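PDB 3O0A: leucyl-tRNA synthetase subunit alpha from Aquifex aeolicus, which attaches leucine to its cognate tRNA and, through its CP1 hydrolytic domain, probably removes wrongly attached amino acids from that tRNA. Local coordinates for residues A[49-59]-A[137-145]; A[4-12]-A[205-214]. One frame throughout, in Å; residues are numbered along the deposited sequence.

Contact 1: residues A[49-59]-A[137-145]; sequences TVFGATFVVLA and GAIMCVPAH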
ATOM      1  N   THR A  49      -3.376  -8.977  -7.886  1.00 16.23           N
ATOM      2  CA  THR A  49      -2.949  -7.661  -8.379  1.00 16.20           C
ATOM      3  C   THR A  49      -1.691  -7.112  -7.681  1.00 14.43           C
ATOM      4  O   THR A  49      -1.302  -5.955  -7.911  1.00 14.86           O
ATOM      5  CB  THR A  49      -4.084  -6.612  -8.267  1.00 16.49           C
ATOM      6  OG1 THR A  49      -4.358  -6.311  -6.891  1.00 17.23           O
ATOM      7  CG2 THR A  49      -5.363  -7.116  -8.963  1.00 19.44           C
ATOM      8  N   VAL A  50      -1.053  -7.934  -6.847  1.00 13.71           N
ATOM      9  CA  VAL A  50       0.038  -7.443  -5.988  1.00 12.50           C
ATOM     10  C   VAL A  50       1.201  -6.835  -6.799  1.00 13.01           C
ATOM     11  O   VAL A  50       1.843  -5.876  -6.361  1.00 12.39           O
ATOM     12  CB  VAL A  50       0.537  -8.538  -4.999  1.00 12.39           C
ATOM     13  CG1 VAL A  50       1.229  -9.673  -5.748  1.00 12.54           C
ATOM     14  CG2 VAL A  50       1.485  -7.918  -3.908  1.00 12.48           C
ATOM     15  N   PHE A  51       1.461  -7.378  -7.990  1.00 13.77           N
ATOM     16  CA  PHE A  51       2.548  -6.833  -8.807  1.00 14.44           C
ATOM     17  C   PHE A  51       2.212  -5.434  -9.319  1.00 15.49           C
ATOM     18  O   PHE A  51       3.097  -4.706  -9.771  1.00 16.55           O
ATOM     19  CB  PHE A  51       2.893  -7.766  -9.971  1.00 14.83           C
ATOM     20  CG  PHE A  51       3.619  -9.019  -9.550  1.00 14.62           C
ATOM     21  CD1 PHE A  51       2.915 -10.117  -9.061  1.00 13.65           C
ATOM     22  CD2 PHE A  51       5.014  -9.105  -9.662  1.00 14.94           C
ATOM     23  CE1 PHE A  51       3.583 -11.295  -8.671  1.00 13.97           C
ATOM     24  CE2 PHE A  51       5.698 -10.278  -9.288  1.00 14.63           C
ATOM     25  CZ  PHE A  51       4.980 -11.378  -8.783  1.00 13.80           C
ATOM     26  N   GLY A  52       0.935  -5.066  -9.234  1.00 15.47           N
ATOM     27  CA  GLY A  52       0.460  -3.774  -9.731  1.00 15.98           C
ATOM     28  C   GLY A  52       0.378  -2.709  -8.662  1.00 15.34           C
ATOM     29  O   GLY A  52      -0.077  -1.599  -8.928  1.00 16.42           O
ATOM     30  N   ALA A  53       0.835  -3.037  -7.452  1.00 14.54           N
ATOM     31  CA  ALA A  53       0.837  -2.060  -6.365  1.00 14.29           C
ATOM     32  C   ALA A  53       1.868  -0.981  -6.658  1.00 14.86           C
ATOM     33  O   ALA A  53       3.053  -1.271  -6.823  1.00 15.87           O
ATOM     34  CB  ALA A  53       1.093  -2.738  -4.999  1.00 13.66           C
ATOM     35  N   THR A  54       1.404   0.260  -6.769  1.00 14.92           N
ATOM     36  CA  THR A  54       2.313   1.378  -7.063  1.00 15.67           C
ATOM     37  C   THR A  54       2.448   2.357  -5.900  1.00 14.58           C
ATOM     38  O   THR A  54       3.227   3.326  -5.975  1.00 14.38           O
ATOM     39  CB  THR A  54       1.892   2.129  -8.339  1.00 16.13           C
ATOM     40  OG1 THR A  54       0.590   2.692  -8.160  1.00 17.70           O
ATOM     41  CG2 THR A  54       1.873   1.185  -9.538  1.00 18.03           C
ATOM     42  N   PHE A  55       1.654   2.125  -4.850  1.00 13.30           N
ATOM     43  CA  PHE A  55       1.792   2.838  -3.581  1.00 12.53           C
ATOM     44  C   PHE A  55       1.034   2.108  -2.479  1.00 12.44           C
ATOM     45  O   PHE A  55       0.260   1.178  -2.758  1.00 11.66           O
ATOM     46  CB  PHE A  55       1.371   4.331  -3.699  1.00 13.22           C
ATOM     47  CG  PHE A  55      -0.052   4.565  -4.140  1.00 14.00           C
ATOM     48  CD1 PHE A  55      -0.427   4.434  -5.481  1.00 16.92           C
ATOM     49  CD2 PHE A  55      -1.001   5.017  -3.225  1.00 14.54           C
ATOM     50  CE1 PHE A  55      -1.738   4.696  -5.887  1.00 15.94           C
ATOM     51  CE2 PHE A  55      -2.315   5.281  -3.622  1.00 16.41           C
ATOM     52  CZ  PHE A  55      -2.683   5.115  -4.957  1.00 16.97           C
ATOM     53  N   VAL A  56       1.319   2.496  -1.236  1.00 11.18           N
ATOM     54  CA  VAL A  56       0.681   1.949  -0.052  1.00 11.70           C
ATOM     55  C   VAL A  56      -0.002   3.095   0.673  1.00 11.98           C
ATOM     56  O   VAL A  56       0.551   4.197   0.732  1.00 12.06           O
ATOM     57  CB  VAL A  56       1.748   1.277   0.855  1.00 10.99           C
ATOM     58  CG1 VAL A  56       1.182   0.883   2.225  1.00 11.67           C
ATOM     59  CG2 VAL A  56       2.345   0.056   0.142  1.00 11.92           C
ATOM     60  N   VAL A  57      -1.200   2.850   1.208  1.00 12.18           N
ATOM     61  CA  VAL A  57      -1.893   3.868   2.010  1.00 12.21           C
ATOM     62  C   VAL A  57      -2.262   3.339   3.398  1.00 11.59           C
ATOM     63  O   VAL A  57      -2.848   2.266   3.524  1.00 11.44           O
ATOM     64  CB  VAL A  57      -3.174   4.404   1.321  1.00 12.38           C
ATOM     65  CG1 VAL A  57      -3.929   5.332   2.274  1.00 14.84           C
ATOM     66  CG2 VAL A  57      -2.828   5.155   0.029  1.00 13.91           C
ATOM     67  N   LEU A  58      -1.910   4.103   4.431  1.00 10.48           N
ATOM     68  CA  LEU A  58      -2.323   3.816   5.795  1.00 10.68           C
ATOM     69  C   LEU A  58      -3.503   4.707   6.121  1.00 10.04           C
ATOM     70  O   LEU A  58      -3.511   5.889   5.762  1.00 10.38           O
ATOM     71  CB  LEU A  58      -1.192   4.160   6.772  1.00  9.88           C
ATOM     72  CG  LEU A  58      -0.038   3.158   6.950  1.00 12.31           C
ATOM     73  CD1 LEU A  58       0.487   2.596   5.647  1.00 16.54           C
ATOM     74  CD2 LEU A  58       1.084   3.764   7.810  1.00 11.30           C
ATOM     75  N   ALA A  59      -4.493   4.160   6.813  1.00 10.78           N
ATOM     76  CA  ALA A  59      -5.522   5.014   7.414  1.00 11.11           C
ATOM     77  C   ALA A  59      -4.860   6.081   8.319  1.00 11.74           C
ATOM     78  O   ALA A  59      -3.809   5.842   8.918  1.00 10.56           O
ATOM     79  CB  ALA A  59      -6.490   4.186   8.201  1.00 12.06           C
ATOM     80  N   GLY A 137      -5.973  -1.843   8.331  1.00 14.05           N
ATOM     81  CA  GLY A 137      -5.915  -0.378   8.316  1.00 13.99           C
ATOM     82  C   GLY A 137      -4.855   0.191   7.384  1.00 12.98           C
ATOM     83  O   GLY A 137      -4.632   1.405   7.361  1.00 12.72           O
ATOM     84  N   ALA A 138      -4.195  -0.689   6.635  1.00 12.31           N
ATOM     85  CA  ALA A 138      -3.262  -0.299   5.577  1.00 11.76           C
ATOM     86  C   ALA A 138      -3.573  -1.127   4.346  1.00 12.05           C
ATOM     87  O   ALA A 138      -3.885  -2.322   4.446  1.00 11.64           O
ATOM     88  CB  ALA A 138      -1.833  -0.528   5.999  1.00 12.40           C
ATOM     89  N   ILE A 139      -3.514  -0.490   3.186  1.00 12.02           N
ATOM     90  CA  ILE A 139      -3.831  -1.194   1.945  1.00 12.96           C
ATOM     91  C   ILE A 139      -2.703  -1.038   0.930  1.00 12.62           C
ATOM     92  O   ILE A 139      -1.954  -0.048   0.952  1.00 11.45           O
ATOM     93  CB  ILE A 139      -5.195  -0.723   1.341  1.00 14.25           C
ATOM     94  CG1 ILE A 139      -5.155   0.765   0.964  1.00 14.10           C
ATOM     95  CG2 ILE A 139      -6.354  -1.017   2.319  1.00 15.06           C
ATOM     96  CD1 ILE A 139      -6.245   1.188  -0.042  1.00 15.66           C
ATOM     97  N   MET A 140      -2.581  -2.026   0.047  1.00 13.26           N
ATOM     98  CA  MET A 140      -1.816  -1.824  -1.171  1.00 13.39           C
ATOM     99  C   MET A 140      -2.715  -1.180  -2.210  1.00 14.19           C
ATOM    100  O   MET A 140      -3.911  -1.510  -2.325  1.00 14.50           O
ATOM    101  CB  MET A 140      -1.218  -3.126  -1.688  1.00 13.51           C
ATOM    102  CG  MET A 140      -2.233  -4.097  -2.258  1.00 14.07           C
ATOM    103  SD  MET A 140      -1.392  -5.625  -2.691  1.00 14.83           S
ATOM    104  CE  MET A 140      -2.649  -6.326  -3.759  1.00 15.73           C
ATOM    105  N   CYS A 141      -2.153  -0.233  -2.951  1.00 14.29           N
ATOM    106  CA  CYS A 141      -2.950   0.500  -3.909  1.00 15.46           C
ATOM    107  C   CYS A 141      -2.557   0.177  -5.342  1.00 15.84           C
ATOM    108  O   CYS A 141      -1.396   0.283  -5.725  1.00 15.25           O
ATOM    109  CB  CYS A 141      -2.875   1.999  -3.620  1.00 15.73           C
ATOM    110  SG  CYS A 141      -3.436   2.398  -1.945  1.00 19.43           S
ATOM    111  N   VAL A 142      -3.561  -0.219  -6.116  1.00 15.98           N
ATOM    112  CA  VAL A 142      -3.383  -0.715  -7.470  1.00 17.05           C
ATOM    113  C   VAL A 142      -4.335   0.120  -8.343  1.00 18.26           C
ATOM    114  O   VAL A 142      -5.456  -0.307  -8.651  1.00 18.78           O
ATOM    115  CB  VAL A 142      -3.698  -2.226  -7.561  1.00 16.96           C
ATOM    116  CG1 VAL A 142      -3.445  -2.776  -8.982  1.00 17.83           C
ATOM    117  CG2 VAL A 142      -2.869  -3.009  -6.521  1.00 15.76           C
ATOM    118  N   PRO A 143      -3.897   1.332  -8.725  1.00 18.94           N
ATOM    119  CA  PRO A 143      -4.792   2.226  -9.465  1.00 20.15           C
ATOM    120  C   PRO A 143      -5.334   1.655 -10.773  1.00 21.73           C
ATOM    121  O   PRO A 143      -6.426   2.038 -11.187  1.00 22.73           O
ATOM    122  CB  PRO A 143      -3.936   3.463  -9.761  1.00 20.82           C
ATOM    123  CG  PRO A 143      -2.713   3.330  -8.979  1.00 19.81           C
ATOM    124  CD  PRO A 143      -2.571   1.929  -8.475  1.00 18.70           C
ATOM    125  N   ALA A 144      -4.585   0.761 -11.417  1.00 21.43           N
ATOM    126  CA  ALA A 144      -5.069   0.116 -12.642  1.00 22.66           C
ATOM    127  C   ALA A 144      -6.349  -0.699 -12.430  1.00 23.09           C
ATOM    128  O   ALA A 144      -7.132  -0.874 -13.366  1.00 24.80           O
ATOM    129  CB  ALA A 144      -3.976  -0.756 -13.255  1.00 22.81           C
ATOM    130  N   HIS A 145      -6.567  -1.193 -11.210  1.00 21.79           N
ATOM    131  CA  HIS A 145      -7.612  -2.194 -10.960  1.00 22.03           C
ATOM    132  C   HIS A 145      -8.508  -1.918  -9.757  1.00 22.25           C
ATOM    133  O   HIS A 145      -9.334  -2.759  -9.386  1.00 22.76           O
ATOM    134  CB  HIS A 145      -6.956  -3.580 -10.851  1.00 21.55           C
ATOM    135  CG  HIS A 145      -6.081  -3.898 -12.020  1.00 22.16           C
ATOM    136  ND1 HIS A 145      -6.572  -3.979 -13.306  1.00 23.32           N
ATOM    137  CD2 HIS A 145      -4.747  -4.108 -12.111  1.00 21.40           C
ATOM    138  CE1 HIS A 145      -5.579  -4.238 -14.137  1.00 23.83           C
ATOM    139  NE2 HIS A 145      -4.463  -4.327 -13.436  1.00 21.95           N
TER
HETATM  140  O   HOH W   1      -1.646  -0.209 -10.809  1.00 18.17           O
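Cys141 lies over the Phe55 ring: its CB stands 3.4 Å from the ring centroid and 14° off the normal, a CH-pi contact. Cys141 SG, placed beside the backbone N by chi1 of -58°, meets the ring only obliquely and ends 3.4 Å from Val57 CG2. Pro143 CG comes to the edge of the same ring, near its plane, 3.5 Å from Phe55 CE1. Behind this cluster runs the backbone ladder. Val57 and Ile139 form an antiparallel hydrogen-bonded pair, Ile139 N reaching Val57 O at 2.9 Å, and Ala59 N to Gly137 O extends the pairing with a nearly straight bond (173° at the hydrogen). Strands 55-58 and 138-141 are thus antiparallel neighbours in a four-stranded mixed sheet of the editing domain, where 138-141 is an outermost strand within the chain. Ahead of strand 55-58, the 3-10 segment that ends at 49-52 packs against Met140 and Val142. Met140 is extended past CG, which carries its CE to 3.6 Å from Thr49 OG1 and lays SD against Val50 CG2, the two side chains crossing at about a right angle. Val142 inserts both methyls, CG2 beside Thr49 O and CG1 3.6 Å from Gly52 O. Gly52 O accepts a hydrogen bond from a water, which in turn accepts from Ala144 N. Thr54 N donates a hydrogen bond to Cys141 O at 3.0 Å. Farther out, Arg46 O and Pro159 O bond the hydroxyls of Thr49 and Thr54, while helix 147-156 packs on the Phe55 and Cys141 face through Ala153 and Asp149, and Ile40 of strand 37-44 meets Val56, Leu58 and Ala138 on the other.

Contact 2: residues A[4-12]-A[205-214]; sequences EGALIRFYV and LQDRGLGEKK
Leu7 and Glu212 exchange two backbone bonds, Leu7 N to Glu212 O at 2.8 Å and Glu212 N to Leu7 O at 2.9 Å, which defines them as an antiparallel hydrogen-bonded pair. Arg9 N donates to Leu210 O in a nearly straight bond (173° at the hydrogen), although it approaches from above the carbonyl plane. At the other end Lys214 N bonds Gly5 O at 2.8 Å. The N-terminal strand 6-13 and the C-terminal strand 211-213 are thus an antiparallel pair in a three-stranded sheet, the axes of segments 6-12 and 211-213 lying 176° apart, and a Schellman motif at Gly209 ends helix 194-207 just before the turn into 211-213. Gln206 OE1 accepts from Lys213 N at 3.0 Å, tying the helix's last turn to the strand. Gly211 could hardly be larger, since a CB there would clash with Leu205 CB. Leu7 and Glu212 run side by side in the same direction, Leu7 CD1 coming 3.7 Å from Glu212 OE2. On the opposite face Ile8 holds CG1 beside its backbone N, chi1 -60°, and sets CD1 4.0 Å from Leu205 CD1. Were Ile8 cut back to an alanine, Leu205 CD1 would probably lose its packing against the Ile8 branch, opening a gap between helix and strand. Arg9 turns its end away to a salt bridge with Asp41, while Leu210 CD2 meets Tyr11 CE1 obliquely at 4.2 Å.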
ATOM      1  N   GLU A   4     -12.495 -13.628   2.366  1.00 36.07           N
ATOM      2  CA  GLU A   4     -11.420 -14.344   1.625  1.00 34.99           C
ATOM      3  C   GLU A   4     -10.463 -13.331   1.007  1.00 32.78           C
ATOM      4  O   GLU A   4     -10.881 -12.337   0.406  1.00 33.19           O
ATOM      5  CB  GLU A   4     -12.017 -15.271   0.553  1.00 36.74           C
ATOM      6  CG  GLU A   4     -10.996 -15.992  -0.339  1.00 38.45           C
ATOM      7  CD  GLU A   4     -10.193 -17.055   0.394  1.00 40.99           C
ATOM      8  OE1 GLU A   4     -10.753 -18.138   0.660  1.00 43.24           O
ATOM      9  OE2 GLU A   4      -8.999 -16.812   0.690  1.00 41.96           O
ATOM     10  N   GLY A   5      -9.178 -13.587   1.188  1.00 30.02           N
ATOM     11  CA  GLY A   5      -8.131 -12.737   0.645  1.00 27.18           C
ATOM     12  C   GLY A   5      -6.795 -13.158   1.215  1.00 24.96           C
ATOM     13  O   GLY A   5      -6.598 -14.329   1.578  1.00 25.00           O
ATOM     14  N   ALA A   6      -5.875 -12.206   1.291  1.00 22.57           N
ATOM     15  CA  ALA A   6      -4.537 -12.488   1.771  1.00 20.58           C
ATOM     16  C   ALA A   6      -4.040 -11.343   2.629  1.00 19.02           C
ATOM     17  O   ALA A   6      -4.354 -10.186   2.368  1.00 18.47           O
ATOM     18  CB  ALA A   6      -3.593 -12.695   0.599  1.00 20.48           C
ATOM     19  N   LEU A   7      -3.264 -11.677   3.649  1.00 17.78           N
ATOM     20  CA  LEU A   7      -2.425 -10.672   4.294  1.00 16.40           C
ATOM     21  C   LEU A   7      -1.112 -10.684   3.523  1.00 15.00           C
ATOM     22  O   LEU A   7      -0.580 -11.756   3.235  1.00 15.20           O
ATOM     23  CB  LEU A   7      -2.183 -11.025   5.762  1.00 17.30           C
ATOM     24  CG  LEU A   7      -3.360 -10.844   6.726  1.00 20.56           C
ATOM     25  CD1 LEU A   7      -3.103 -11.616   8.009  1.00 24.66           C
ATOM     26  CD2 LEU A   7      -3.589  -9.368   7.024  1.00 22.69           C
ATOM     27  N   ILE A   8      -0.605  -9.508   3.176  1.00 13.41           N
ATOM     28  CA  ILE A   8       0.669  -9.399   2.471  1.00 12.39           C
ATOM     29  C   ILE A   8       1.575  -8.471   3.268  1.00 11.90           C
ATOM     30  O   ILE A   8       1.146  -7.389   3.685  1.00 11.40           O
ATOM     31  CB  ILE A   8       0.494  -8.898   1.034  1.00 11.97           C
ATOM     32  CG1 ILE A   8      -0.401  -9.874   0.255  1.00 12.77           C
ATOM     33  CG2 ILE A   8       1.882  -8.743   0.339  1.00 12.19           C
ATOM     34  CD1 ILE A   8      -0.679  -9.493  -1.195  1.00 13.69           C
ATOM     35  N   ARG A   9       2.802  -8.928   3.503  1.00 11.96           N
ATOM     36  CA  ARG A   9       3.759  -8.190   4.323  1.00 11.68           C
ATOM     37  C   ARG A   9       4.637  -7.293   3.454  1.00 11.39           C
ATOM     38  O   ARG A   9       5.677  -7.715   2.953  1.00 11.93           O
ATOM     39  CB  ARG A   9       4.611  -9.144   5.185  1.00 12.84           C
ATOM     40  CG  ARG A   9       3.779 -10.101   6.038  1.00 15.35           C
ATOM     41  CD  ARG A   9       4.538 -10.580   7.258  1.00 20.41           C
ATOM     42  NE  ARG A   9       4.882  -9.476   8.168  1.00 22.72           N
ATOM     43  CZ  ARG A   9       4.399  -9.305   9.401  1.00 27.07           C
ATOM     44  NH1 ARG A   9       3.502 -10.143   9.910  1.00 29.89           N
ATOM     45  NH2 ARG A   9       4.811  -8.272  10.136  1.00 25.16           N
ATOM     46  N   PHE A  10       4.188  -6.061   3.233  1.00 10.74           N
ATOM     47  CA  PHE A  10       5.083  -5.040   2.687  1.00 10.10           C
ATOM     48  C   PHE A  10       6.062  -4.647   3.794  1.00 10.90           C
ATOM     49  O   PHE A  10       5.807  -4.919   4.965  1.00 10.85           O
ATOM     50  CB  PHE A  10       4.272  -3.837   2.185  1.00 10.23           C
ATOM     51  CG  PHE A  10       3.553  -4.112   0.893  1.00 10.80           C
ATOM     52  CD1 PHE A  10       2.441  -4.961   0.859  1.00 12.32           C
ATOM     53  CD2 PHE A  10       4.009  -3.552  -0.299  1.00  9.25           C
ATOM     54  CE1 PHE A  10       1.784  -5.234  -0.349  1.00 11.75           C
ATOM     55  CE2 PHE A  10       3.357  -3.818  -1.505  1.00 11.83           C
ATOM     56  CZ  PHE A  10       2.232  -4.659  -1.524  1.00 11.40           C
ATOM     57  N   TYR A  11       7.181  -4.028   3.431  1.00 11.33           N
ATOM     58  CA  TYR A  11       8.109  -3.560   4.457  1.00 11.81           C
ATOM     59  C   TYR A  11       8.945  -2.397   3.986  1.00 12.14           C
ATOM     60  O   TYR A  11       9.333  -2.324   2.825  1.00 13.58           O
ATOM     61  CB  TYR A  11       9.016  -4.705   4.950  1.00 11.91           C
ATOM     62  CG  TYR A  11       9.732  -5.466   3.853  1.00 12.05           C
ATOM     63  CD1 TYR A  11       9.143  -6.589   3.259  1.00 12.95           C
ATOM     64  CD2 TYR A  11      10.997  -5.068   3.401  1.00 13.11           C
ATOM     65  CE1 TYR A  11       9.789  -7.308   2.248  1.00 15.10           C
ATOM     66  CE2 TYR A  11      11.663  -5.785   2.367  1.00 14.21           C
ATOM     67  CZ  TYR A  11      11.044  -6.898   1.802  1.00 15.13           C
ATOM     68  OH  TYR A  11      11.665  -7.618   0.796  1.00 15.08           O
ATOM     69  N   VAL A  12       9.227  -1.489   4.907  1.00 12.09           N
ATOM     70  CA  VAL A  12      10.178  -0.421   4.643  1.00 12.06           C
ATOM     71  C   VAL A  12      11.548  -0.914   5.079  1.00 13.19           C
ATOM     72  O   VAL A  12      11.757  -1.235   6.258  1.00 13.22           O
ATOM     73  CB  VAL A  12       9.797   0.872   5.393  1.00 12.27           C
ATOM     74  CG1 VAL A  12      10.843   1.938   5.177  1.00 11.69           C
ATOM     75  CG2 VAL A  12       8.421   1.369   4.951  1.00 12.89           C
ATOM     76  N   LEU A 205       3.790 -16.243  -1.529  1.00 14.21           N
ATOM     77  CA  LEU A 205       4.109 -15.322  -0.449  1.00 13.99           C
ATOM     78  C   LEU A 205       4.127 -16.027   0.909  1.00 15.54           C
ATOM     79  O   LEU A 205       5.001 -15.758   1.741  1.00 16.10           O
ATOM     80  CB  LEU A 205       3.100 -14.178  -0.433  1.00 13.31           C
ATOM     81  CG  LEU A 205       3.287 -13.210  -1.603  1.00 12.27           C
ATOM     82  CD1 LEU A 205       2.071 -12.299  -1.689  1.00 13.16           C
ATOM     83  CD2 LEU A 205       4.556 -12.385  -1.445  1.00 13.51           C
ATOM     84  N   GLN A 206       3.169 -16.925   1.118  1.00 17.72           N
ATOM     85  CA  GLN A 206       3.053 -17.661   2.375  1.00 20.04           C
ATOM     86  C   GLN A 206       4.249 -18.578   2.575  1.00 20.42           C
ATOM     87  O   GLN A 206       4.778 -18.660   3.679  1.00 20.76           O
ATOM     88  CB  GLN A 206       1.749 -18.456   2.448  1.00 20.88           C
ATOM     89  CG  GLN A 206       1.361 -18.831   3.884  1.00 24.07           C
ATOM     90  CD  GLN A 206      -0.025 -19.443   3.993  1.00 24.07           C
ATOM     91  OE1 GLN A 206      -1.021 -18.870   3.536  1.00 26.63           O
ATOM     92  NE2 GLN A 206      -0.094 -20.620   4.596  1.00 30.15           N
ATOM     93  N   ASP A 207       4.677 -19.244   1.502  1.00 20.71           N
ATOM     94  CA  ASP A 207       5.889 -20.084   1.525  1.00 21.76           C
ATOM     95  C   ASP A 207       7.121 -19.279   1.937  1.00 20.83           C
ATOM     96  O   ASP A 207       8.028 -19.802   2.595  1.00 21.12           O
ATOM     97  CB  ASP A 207       6.135 -20.722   0.156  1.00 22.30           C
ATOM     98  CG  ASP A 207       5.173 -21.865  -0.157  1.00 26.80           C
ATOM     99  OD1 ASP A 207       4.476 -22.371   0.757  1.00 31.36           O
ATOM    100  OD2 ASP A 207       5.128 -22.276  -1.336  1.00 30.04           O
ATOM    101  N   ARG A 208       7.131 -18.006   1.544  1.00 19.05           N
ATOM    102  CA  ARG A 208       8.234 -17.087   1.816  1.00 18.00           C
ATOM    103  C   ARG A 208       8.102 -16.329   3.140  1.00 17.74           C
ATOM    104  O   ARG A 208       8.948 -15.490   3.465  1.00 17.59           O
ATOM    105  CB  ARG A 208       8.363 -16.085   0.660  1.00 17.59           C
ATOM    106  CG  ARG A 208       8.770 -16.722  -0.679  1.00 17.60           C
ATOM    107  CD  ARG A 208       8.668 -15.720  -1.817  1.00 17.02           C
ATOM    108  NE  ARG A 208       9.446 -14.516  -1.558  1.00 15.57           N
ATOM    109  CZ  ARG A 208       9.104 -13.309  -2.003  1.00 15.18           C
ATOM    110  NH1 ARG A 208       8.010 -13.159  -2.738  1.00 15.18           N
ATOM    111  NH2 ARG A 208       9.864 -12.258  -1.716  1.00 15.82           N
ATOM    112  N   GLY A 209       7.036 -16.607   3.889  1.00 17.57           N
ATOM    113  CA  GLY A 209       6.763 -15.917   5.148  1.00 17.74           C
ATOM    114  C   GLY A 209       6.379 -14.452   5.008  1.00 17.14           C
ATOM    115  O   GLY A 209       6.515 -13.676   5.963  1.00 17.28           O
ATOM    116  N   LEU A 210       5.900 -14.071   3.821  1.00 15.90           N
ATOM    117  CA  LEU A 210       5.548 -12.676   3.524  1.00 15.67           C
ATOM    118  C   LEU A 210       4.067 -12.484   3.161  1.00 15.99           C
ATOM    119  O   LEU A 210       3.664 -11.452   2.586  1.00 14.39           O
ATOM    120  CB  LEU A 210       6.448 -12.123   2.413  1.00 15.76           C
ATOM    121  CG  LEU A 210       7.930 -11.965   2.768  1.00 15.87           C
ATOM    122  CD1 LEU A 210       8.761 -11.744   1.503  1.00 16.23           C
ATOM    123  CD2 LEU A 210       8.158 -10.827   3.762  1.00 14.12           C
ATOM    124  N   GLY A 211       3.267 -13.483   3.505  1.00 17.59           N
ATOM    125  CA  GLY A 211       1.830 -13.427   3.293  1.00 19.57           C
ATOM    126  C   GLY A 211       1.125 -14.594   3.957  1.00 21.51           C
ATOM    127  O   GLY A 211       1.761 -15.561   4.388  1.00 21.23           O
ATOM    128  N   GLU A 212      -0.193 -14.492   4.062  1.00 23.10           N
ATOM    129  CA  GLU A 212      -1.004 -15.649   4.450  1.00 25.77           C
ATOM    130  C   GLU A 212      -2.438 -15.557   3.938  1.00 26.37           C
ATOM    131  O   GLU A 212      -2.973 -14.468   3.790  1.00 24.69           O
ATOM    132  CB  GLU A 212      -0.958 -15.899   5.961  1.00 26.26           C
ATOM    133  CG  GLU A 212      -1.431 -14.776   6.865  1.00 28.34           C
ATOM    134  CD  GLU A 212      -1.284 -15.131   8.346  1.00 28.95           C
ATOM    135  OE1 GLU A 212      -1.693 -16.246   8.745  1.00 33.40           O
ATOM    136  OE2 GLU A 212      -0.753 -14.298   9.115  1.00 33.97           O
ATOM    137  N   LYS A 213      -3.037 -16.711   3.648  1.00 28.04           N
ATOM    138  CA  LYS A 213      -4.449 -16.780   3.273  1.00 30.80           C
ATOM    139  C   LYS A 213      -5.283 -16.255   4.431  1.00 31.76           C
ATOM    140  O   LYS A 213      -5.061 -16.651   5.572  1.00 32.52           O
ATOM    141  CB  LYS A 213      -4.859 -18.229   2.960  1.00 31.17           C
ATOM    142  CG  LYS A 213      -4.148 -18.838   1.766  1.00 32.65           C
ATOM    143  CD  LYS A 213      -4.736 -20.191   1.333  1.00 33.81           C
ATOM    144  CE  LYS A 213      -4.163 -20.593  -0.031  1.00 35.91           C
ATOM    145  NZ  LYS A 213      -4.383 -22.035  -0.388  1.00 37.82           N
ATOM    146  N   LYS A 214      -6.226 -15.360   4.142  1.00 33.23           N
ATOM    147  CA  LYS A 214      -7.080 -14.765   5.178  1.00 35.05           C
ATOM    148  C   LYS A 214      -8.490 -14.448   4.667  1.00 36.35           C
ATOM    149  O   LYS A 214      -8.691 -13.654   3.747  1.00 36.65           O
ATOM    150  CB  LYS A 214      -6.424 -13.514   5.785  1.00 34.35           C
ATOM    151  CG  LYS A 214      -7.308 -12.725   6.765  1.00 36.26           C
ATOM    152  CD  LYS A 214      -7.625 -13.523   8.027  1.00 39.84           C
ATOM    153  CE  LYS A 214      -8.420 -12.687   9.026  1.00 41.31           C
ATOM    154  NZ  LYS A 214      -8.806 -13.492  10.222  1.00 43.55           N
TER

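Contact 1 is buried near the middle of the chain, its centre about 4 Å from the chain centre; contact 2 is partly buried, about 13 Å out, and pairs the two ends of the modelled chain. Contact 1 is nested inside the loop that contact 2 closes. Both rest on antiparallel strand pairs, but in different sheets. Strand 37-44 is common ground: it pairs with 6-13 beside contact 2, and its Ile40 and Thr44 pack on contact 1. Sulfur, ring and methyl groups fill contact 1, whereas charged side chains flank contact 2. The sheets meet through apolar packing, with Phe10 CZ 3.8 Å from Met140 CB and Ile8 CD1 3.8 Å from Val50 CG2.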